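Local atomic coordinates of epimerase domain-containing protein (Bacillus cereus HuA2-4, PDB entry 6ZLK), a protein that interconverts UDP-glucuronic acid and UDP-galacturonic acid by epimerisation at C4 of the sugar, with bound NAD as its cofactor. Residues I194-M197 / P202-I205; M188-L193 / L251-M256. One frame throughout, in Å; residues are numbered along the deposited sequence.

Overall arrangement
Interaction 2 joins helix 189-198 to helix 250-261. Interaction 1 joins a later part of the same helix 189-198 to strand 203-206. Along the chain both segments of interaction 1 fall between the two segments of interaction 2. The centres of the contacts are about 8 Å apart and the two touch directly. Arg192 NH2 lies 2.9 Å from Thr204 OG1, a probable hydrogen bond, and the CD1 atoms of Ile205 and Ile254 pack at 3.5 Å. Helix 189-198, strand 203-206 and helix 250-261 all pack on one another, on the side of the chain that holds the uracil and the alpha-phosphate (PA) of the UDP-sugar.

Interaction 1 of 2, residues I194-M197 / P202-I205. With UGB ((2S,3R,4S,5R,6R)-6-[[[(2R,3S,4R,5R)-5-(2,4-dioxopyrimidin-1-yl)-3,4-dihydroxy-oxolan-2-yl]methoxy-hydroxy-phosphoryl]oxy-hydroxy-phosphoryl]oxy-3,4,5-trihydroxy-oxane-2-carboxylic acid), chain G.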
loop_
_atom_site.group_PDB
_atom_site.type_symbol
_atom_site.label_atom_id
_atom_site.label_comp_id
_atom_site.label_asym_id
_atom_site.label_seq_id
_atom_site.Cartn_x
_atom_site.Cartn_y
_atom_site.Cartn_z
ATOM N N ILE A 194 0.888 -28.633 -16.364
ATOM C CA ILE A 194 1.652 -29.901 -16.537
ATOM C C ILE A 194 0.866 -31.019 -15.858
ATOM O O ILE A 194 0.790 -32.113 -16.472
ATOM C CB ILE A 194 3.083 -29.753 -16.003
ATOM C CG1 ILE A 194 3.908 -28.763 -16.816
ATOM C CG2 ILE A 194 3.745 -31.121 -15.921
ATOM C CD1 ILE A 194 5.134 -28.222 -16.059
ATOM N N LYS A 195 0.317 -30.775 -14.697
ATOM C CA LYS A 195 -0.461 -31.758 -13.924
ATOM C C LYS A 195 -1.651 -32.154 -14.805
ATOM O O LYS A 195 -1.903 -33.384 -14.963
ATOM C CB LYS A 195 -0.914 -31.205 -12.569
ATOM C CG LYS A 195 -1.669 -32.195 -11.691
ATOM C CD LYS A 195 -2.134 -31.586 -10.399
ATOM C CE LYS A 195 -2.620 -32.617 -9.416
ATOM N NZ LYS A 195 -3.846 -33.241 -9.925
ATOM N N GLN A 196 -2.381 -31.178 -15.368
ATOM C CA GLN A 196 -3.538 -31.475 -16.242
ATOM C C GLN A 196 -3.037 -32.282 -17.433
ATOM O O GLN A 196 -3.734 -33.253 -17.792
ATOM C CB GLN A 196 -4.249 -30.177 -16.642
ATOM C CG GLN A 196 -4.926 -29.494 -15.480
ATOM C CD GLN A 196 -5.145 -28.010 -15.723
ATOM O OE1 GLN A 196 -4.732 -27.470 -16.760
ATOM N NE2 GLN A 196 -5.746 -27.358 -14.746
ATOM N N MET A 197 -1.935 -31.891 -18.080
ATOM C CA MET A 197 -1.437 -32.604 -19.278
ATOM C C MET A 197 -1.099 -34.047 -18.913
ATOM O O MET A 197 -1.505 -34.954 -19.700
ATOM C CB MET A 197 -0.207 -31.908 -19.839
ATOM C CG MET A 197 0.266 -32.490 -21.144
ATOM S SD MET A 197 1.477 -31.419 -21.949
ATOM C CE MET A 197 0.582 -29.879 -22.140
ATOM N N PRO A 202 -8.410 -31.578 -19.519
ATOM C CA PRO A 202 -8.350 -30.338 -20.279
ATOM C C PRO A 202 -7.426 -29.365 -19.544
ATOM O O PRO A 202 -7.485 -29.286 -18.335
ATOM C CB PRO A 202 -9.805 -29.855 -20.278
ATOM C CG PRO A 202 -10.587 -31.168 -20.228
ATOM C CD PRO A 202 -9.803 -31.964 -19.209
ATOM N N LEU A 203 -6.669 -28.610 -20.335
ATOM C CA LEU A 203 -5.783 -27.549 -19.794
ATOM C C LEU A 203 -6.652 -26.315 -19.533
ATOM O O LEU A 203 -7.329 -25.832 -20.470
ATOM C CB LEU A 203 -4.649 -27.276 -20.757
ATOM C CG LEU A 203 -3.376 -28.076 -20.506
ATOM C CD1 LEU A 203 -3.622 -29.557 -20.533
ATOM C CD2 LEU A 203 -2.270 -27.691 -21.492
ATOM N N THR A 204 -6.599 -25.783 -18.318
ATOM C CA THR A 204 -7.395 -24.601 -17.938
ATOM C C THR A 204 -6.626 -23.373 -18.392
ATOM O O THR A 204 -5.610 -23.077 -17.768
ATOM C CB THR A 204 -7.711 -24.564 -16.446
ATOM O OG1 THR A 204 -6.506 -24.607 -15.685
ATOM C CG2 THR A 204 -8.647 -25.676 -15.997
ATOM N N ILE A 205 -7.153 -22.632 -19.366
ATOM C CA ILE A 205 -6.475 -21.428 -19.876
ATOM C C ILE A 205 -7.362 -20.252 -19.505
ATOM O O ILE A 205 -8.518 -20.269 -19.906
ATOM C CB ILE A 205 -6.265 -21.539 -21.384
ATOM C CG1 ILE A 205 -5.385 -22.748 -21.705
ATOM C CG2 ILE A 205 -5.693 -20.227 -21.942
ATOM C CD1 ILE A 205 -5.278 -23.076 -23.197
HETATM N N1 UGB G . -3.039 -19.149 -16.036
HETATM C C2 UGB G . -3.743 -19.951 -16.917
HETATM O O2 UGB G . -3.942 -19.651 -18.089
HETATM N N3 UGB G . -4.186 -21.123 -16.375
HETATM C C4 UGB G . -4.021 -21.561 -15.077
HETATM O O4 UGB G . -4.500 -22.643 -14.744
HETATM C C5 UGB G . -3.298 -20.660 -14.223
HETATM C C6 UGB G . -2.846 -19.508 -14.727
HETATM P PA UGB G . 1.054 -17.784 -12.980
HETATM P PB UGB G . 1.322 -14.919 -12.488
HETATM O "O'P" UGB G . 1.629 -15.407 -7.297
HETATM O "O'Q" UGB G . 3.604 -14.981 -6.739
HETATM C "C1'" UGB G . 1.996 -13.095 -10.754
HETATM O O1A UGB G . 2.079 -18.672 -13.591
HETATM O O1B UGB G . 0.051 -14.928 -11.705
HETATM C C1D UGB G . -2.486 -17.896 -16.558
HETATM C "C2'" UGB G . 3.144 -12.118 -10.906
HETATM O "O2'" UGB G . 3.349 -11.850 -12.294
HETATM O O2A UGB G . 0.230 -18.256 -11.840
HETATM O O2B UGB G . 1.367 -14.319 -13.843
HETATM C C2D UGB G . -2.689 -16.744 -15.583
HETATM O O2D UGB G . -4.001 -16.249 -15.767
HETATM C "C3'" UGB G . 4.378 -12.726 -10.276
HETATM O "O3'" UGB G . 5.469 -11.802 -10.378
HETATM O O3A UGB G . 1.806 -16.442 -12.543
HETATM O O3B UGB G . 2.403 -14.203 -11.556
HETATM C C3D UGB G . -1.554 -15.807 -16.006
HETATM O O3D UGB G . -1.956 -14.997 -17.101
HETATM C "C4'" UGB G . 4.058 -13.150 -8.840
HETATM O "O4'" UGB G . 3.582 -12.043 -8.066
HETATM C C4D UGB G . -0.437 -16.770 -16.436
HETATM O O4D UGB G . -1.090 -18.038 -16.692
HETATM C "C5'" UGB G . 2.946 -14.202 -8.890
HETATM O "O5'" UGB G . 1.803 -13.514 -9.403
HETATM C C5D UGB G . 0.672 -16.968 -15.436
HETATM O O5D UGB G . 0.088 -17.253 -14.147
HETATM C "C6'" UGB G . 2.699 -14.899 -7.541
#
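Gln196 on the helical segment 194-197 faces Leu203 at the start of strand 203-206; their CA atoms, 5.8 Å apart, are the nearest CA pair of the two segments. The side-chain amide of Gln196 carries the polar part of the contact. Its CG lies anti to its own carbonyl carbon (chi1 -68°) and the chain runs on extended, which brings the amide up to Thr204. There the amide makes two bonds. Thr204 N donates to Gln196 OE1 at 3.0 Å; the donor sits above the carbonyl plane, 42° out of it. Gln196 NE2 donates to Thr204 OG1, also at 3.0 Å, and this partner lies close to the amide plane. The two bonds limit rotation of the amide, and the backbone N-H of Thr204, which can only donate, marks the oxygen end. The side chains of Gln196 and Thr204 cross at about a right angle. Thr204 OG1, a hydroxyl shared with Arg192, also meets the ligand: it stands 3.0 Å from UGB O4 on the uracil. Thr204 O approaches UGB N3 at 2.8 Å, so Thr204 faces the base with both its hydroxyl and its carbonyl. Gln196 is therefore a second-shell residue that helps position Thr204. The apolar part lies beside the amide. Met197 CE touches Leu203 CD2 at 3.7 Å, while Leu203 CD1 packs on the backbone of Met197. Around the contact, strand 203-206 pairs in parallel with strand 267-270 through backbone bonds of Leu203 and Ile205. Helix 250-261 meets Met197 through Leu257 and Ser261, and helix 299-313 packs on Ile194.

Interaction 2 of 2, residues M188-L193 / L251-M256; sequences MAFHRL and LDIISM. With UGA (uridine-5'-diphosphate-glucuronic acid), chain F.
Phe190 and Ile253 make the main contact between the helical segments 188-193 and 251-256. With chi1 at -68°, Phe190 swings its ring away from its own carbonyl, and the CZ end reaches Ile253. Ile253 CG2 lies over one ring face, 4.0 Å from the centroid, in a CH-pi contact. The other branch of Ile253 bends at chi2 (-63°), and its CD1 meets Phe190 CZ at 3.5 Å. The two branches thus hold the outer part of the ring. Leu193 CD1 and Ile254 CG1 touch more loosely, at 4.4 Å. Tyr180 and Phe215 also meet the Phe190 ring.

The helix 189-198 turns another side to the UDP-sugar. Ala189 N, just after the N-cap residue Met188, donates to UGA O2A of the phosphate at 3.1 Å. Met188 CE touches C1' of the glucuronic acid ring of UGA. The bent Arg192 chain brings NE to UGA O4, and NE donates almost straight to it at 2.8 Å, with O4 at the guanidinium edge. Phosphate at a helix N-terminus is a familiar anion-binding arrangement. Here it forms part of the UDP-sugar pocket of an NAD-dependent epimerase/dehydratase family enzyme.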
loop_
_atom_site.group_PDB
_atom_site.type_symbol
_atom_site.label_atom_id
_atom_site.label_comp_id
_atom_site.label_asym_id
_atom_site.label_seq_id
_atom_site.Cartn_x
_atom_site.Cartn_y
_atom_site.Cartn_z
ATOM N N MET A 188 0.167 -22.170 -9.360
ATOM C CA MET A 188 0.738 -21.441 -10.523
ATOM C C MET A 188 0.476 -22.164 -11.825
ATOM O O MET A 188 0.130 -23.344 -11.867
ATOM C CB MET A 188 2.230 -21.211 -10.274
ATOM C CG MET A 188 2.427 -20.238 -9.142
ATOM S SD MET A 188 4.158 -19.668 -9.050
ATOM C CE MET A 188 4.266 -18.484 -10.366
ATOM N N ALA A 189 0.550 -21.443 -12.926
ATOM C CA ALA A 189 0.115 -21.936 -14.226
ATOM C C ALA A 189 0.869 -23.202 -14.596
ATOM O O ALA A 189 0.238 -24.192 -15.053
ATOM C CB ALA A 189 0.326 -20.909 -15.291
ATOM N N PHE A 190 2.182 -23.196 -14.574
ATOM C CA PHE A 190 2.917 -24.329 -15.170
ATOM C C PHE A 190 2.616 -25.593 -14.386
ATOM O O PHE A 190 2.498 -26.657 -15.006
ATOM C CB PHE A 190 4.422 -24.069 -15.253
ATOM C CG PHE A 190 4.828 -22.981 -16.223
ATOM C CD1 PHE A 190 3.896 -22.244 -16.935
ATOM C CD2 PHE A 190 6.171 -22.698 -16.377
ATOM C CE1 PHE A 190 4.304 -21.226 -17.775
ATOM C CE2 PHE A 190 6.581 -21.691 -17.229
ATOM C CZ PHE A 190 5.640 -20.985 -17.957
ATOM N N HIS A 191 2.565 -25.506 -13.078
ATOM C CA HIS A 191 2.284 -26.657 -12.193
ATOM C C HIS A 191 0.906 -27.194 -12.580
ATOM O O HIS A 191 0.761 -28.402 -12.876
ATOM C CB HIS A 191 2.323 -26.237 -10.756
ATOM C CG HIS A 191 2.222 -27.366 -9.784
ATOM N ND1 HIS A 191 3.115 -27.468 -8.761
ATOM C CD2 HIS A 191 1.335 -28.383 -9.637
ATOM C CE1 HIS A 191 2.818 -28.549 -8.033
ATOM N NE2 HIS A 191 1.728 -29.131 -8.585
ATOM N N ARG A 192 -0.098 -26.318 -12.663
ATOM C CA ARG A 192 -1.472 -26.747 -13.046
ATOM C C ARG A 192 -1.479 -27.387 -14.418
ATOM O O ARG A 192 -2.137 -28.454 -14.568
ATOM C CB ARG A 192 -2.497 -25.598 -12.942
ATOM C CG ARG A 192 -2.724 -25.116 -11.527
ATOM C CD ARG A 192 -3.525 -23.820 -11.407
ATOM N NE ARG A 192 -4.721 -23.851 -12.259
ATOM C CZ ARG A 192 -5.867 -24.403 -11.898
ATOM N NH1 ARG A 192 -6.002 -24.887 -10.672
ATOM N NH2 ARG A 192 -6.873 -24.479 -12.764
ATOM N N LEU A 193 -0.922 -26.721 -15.424
ATOM C CA LEU A 193 -1.002 -27.146 -16.825
ATOM C C LEU A 193 -0.279 -28.469 -16.991
ATOM O O LEU A 193 -0.778 -29.305 -17.716
ATOM C CB LEU A 193 -0.392 -26.070 -17.725
ATOM C CG LEU A 193 -1.221 -24.798 -17.789
ATOM C CD1 LEU A 193 -0.439 -23.726 -18.532
ATOM C CD2 LEU A 193 -2.545 -25.038 -18.508
ATOM N N LEU A 251 0.005 -20.004 -24.591
ATOM C CA LEU A 251 -0.128 -20.927 -25.738
ATOM C C LEU A 251 1.252 -21.427 -26.164
ATOM O O LEU A 251 1.362 -22.625 -26.548
ATOM C CB LEU A 251 -0.828 -20.214 -26.882
ATOM C CG LEU A 251 -2.305 -19.919 -26.645
ATOM C CD1 LEU A 251 -2.832 -19.109 -27.810
ATOM C CD2 LEU A 251 -3.119 -21.164 -26.413
ATOM N N ASP A 252 2.262 -20.573 -26.141
ATOM C CA ASP A 252 3.642 -20.951 -26.536
ATOM C C ASP A 252 4.116 -22.042 -25.574
ATOM O O ASP A 252 4.705 -23.021 -26.050
ATOM C CB ASP A 252 4.625 -19.779 -26.427
ATOM C CG ASP A 252 4.479 -18.636 -27.404
ATOM O OD1 ASP A 252 3.894 -18.908 -28.482
ATOM O OD2 ASP A 252 4.928 -17.459 -27.040
ATOM N N ILE A 253 3.891 -21.857 -24.273
ATOM C CA ILE A 253 4.323 -22.793 -23.210
ATOM C C ILE A 253 3.652 -24.137 -23.465
ATOM O O ILE A 253 4.332 -25.198 -23.365
ATOM C CB ILE A 253 3.998 -22.204 -21.823
ATOM C CG1 ILE A 253 4.822 -20.952 -21.518
ATOM C CG2 ILE A 253 4.167 -23.256 -20.738
ATOM C CD1 ILE A 253 6.279 -21.146 -21.432
ATOM N N ILE A 254 2.324 -24.118 -23.687
ATOM C CA ILE A 254 1.583 -25.373 -23.910
ATOM C C ILE A 254 2.237 -26.094 -25.094
ATOM O O ILE A 254 2.419 -27.314 -24.966
ATOM C CB ILE A 254 0.091 -25.114 -24.101
ATOM C CG1 ILE A 254 -0.533 -24.637 -22.796
ATOM C CG2 ILE A 254 -0.583 -26.371 -24.629
ATOM C CD1 ILE A 254 -1.950 -24.150 -22.921
ATOM N N SER A 255 2.587 -25.424 -26.188
ATOM C CA SER A 255 3.232 -26.096 -27.348
ATOM C C SER A 255 4.554 -26.720 -26.935
ATOM O O SER A 255 4.833 -27.837 -27.351
ATOM C CB SER A 255 3.418 -25.196 -28.498
ATOM O OG SER A 255 2.140 -24.833 -28.960
ATOM N N MET A 256 5.331 -26.017 -26.141
ATOM C CA MET A 256 6.633 -26.537 -25.703
ATOM C C MET A 256 6.380 -27.755 -24.829
ATOM O O MET A 256 7.152 -28.725 -24.972
ATOM C CB MET A 256 7.353 -25.465 -24.888
ATOM C CG MET A 256 7.691 -24.280 -25.761
ATOM S SD MET A 256 8.584 -23.046 -24.814
ATOM C CE MET A 256 10.168 -23.857 -24.979
HETATM C "C1'" UGA F . 3.183 -15.267 -10.370
HETATM C "C2'" UGA F . 3.068 -15.646 -8.901
HETATM O "O2'" UGA F . 1.881 -16.416 -8.748
HETATM C "C3'" UGA F . 3.000 -14.443 -7.991
HETATM O "O3'" UGA F . 3.152 -14.915 -6.650
HETATM C "C4'" UGA F . 4.074 -13.418 -8.315
HETATM O "O4'" UGA F . 3.833 -12.240 -7.536
HETATM C "C5'" UGA F . 4.044 -13.080 -9.815
HETATM O "O5'" UGA F . 4.181 -14.284 -10.575
HETATM C "C6'" UGA F . 5.113 -12.097 -10.321
HETATM O "O'P" UGA F . 5.447 -11.154 -9.642
HETATM O "O'Q" UGA F . 5.569 -12.239 -11.424
HETATM P PB UGA F . 1.475 -14.966 -12.343
HETATM O O1B UGA F . 2.319 -14.216 -13.284
HETATM O O2B UGA F . 0.003 -14.760 -12.287
HETATM O O3B UGA F . 1.900 -14.861 -10.800
HETATM O O3A UGA F . 1.817 -16.507 -12.580
HETATM P PA UGA F . 1.021 -17.834 -12.971
HETATM O O1A UGA F . 0.105 -18.152 -11.872
HETATM O O2A UGA F . 2.034 -18.811 -13.403
HETATM O O5D UGA F . 0.146 -17.351 -14.236
HETATM C C5D UGA F . 0.717 -16.937 -15.462
HETATM C C4D UGA F . -0.385 -16.831 -16.474
HETATM O O4D UGA F . -1.061 -18.104 -16.619
HETATM C C3D UGA F . -1.476 -15.811 -16.133
HETATM O O3D UGA F . -1.604 -15.015 -17.314
HETATM C C2D UGA F . -2.723 -16.650 -15.845
HETATM O O2D UGA F . -3.864 -16.086 -16.471
HETATM C C1D UGA F . -2.462 -17.935 -16.620
HETATM N N1 UGA F . -3.066 -19.141 -16.034
HETATM C C6 UGA F . -2.826 -19.506 -14.738
HETATM C C2 UGA F . -3.767 -19.958 -16.911
HETATM O O2 UGA F . -4.013 -19.654 -18.072
HETATM N N3 UGA F . -4.177 -21.135 -16.371
HETATM C C4 UGA F . -3.979 -21.570 -15.082
HETATM O O4 UGA F . -4.458 -22.653 -14.756
HETATM C C5 UGA F . -3.263 -20.661 -14.225
#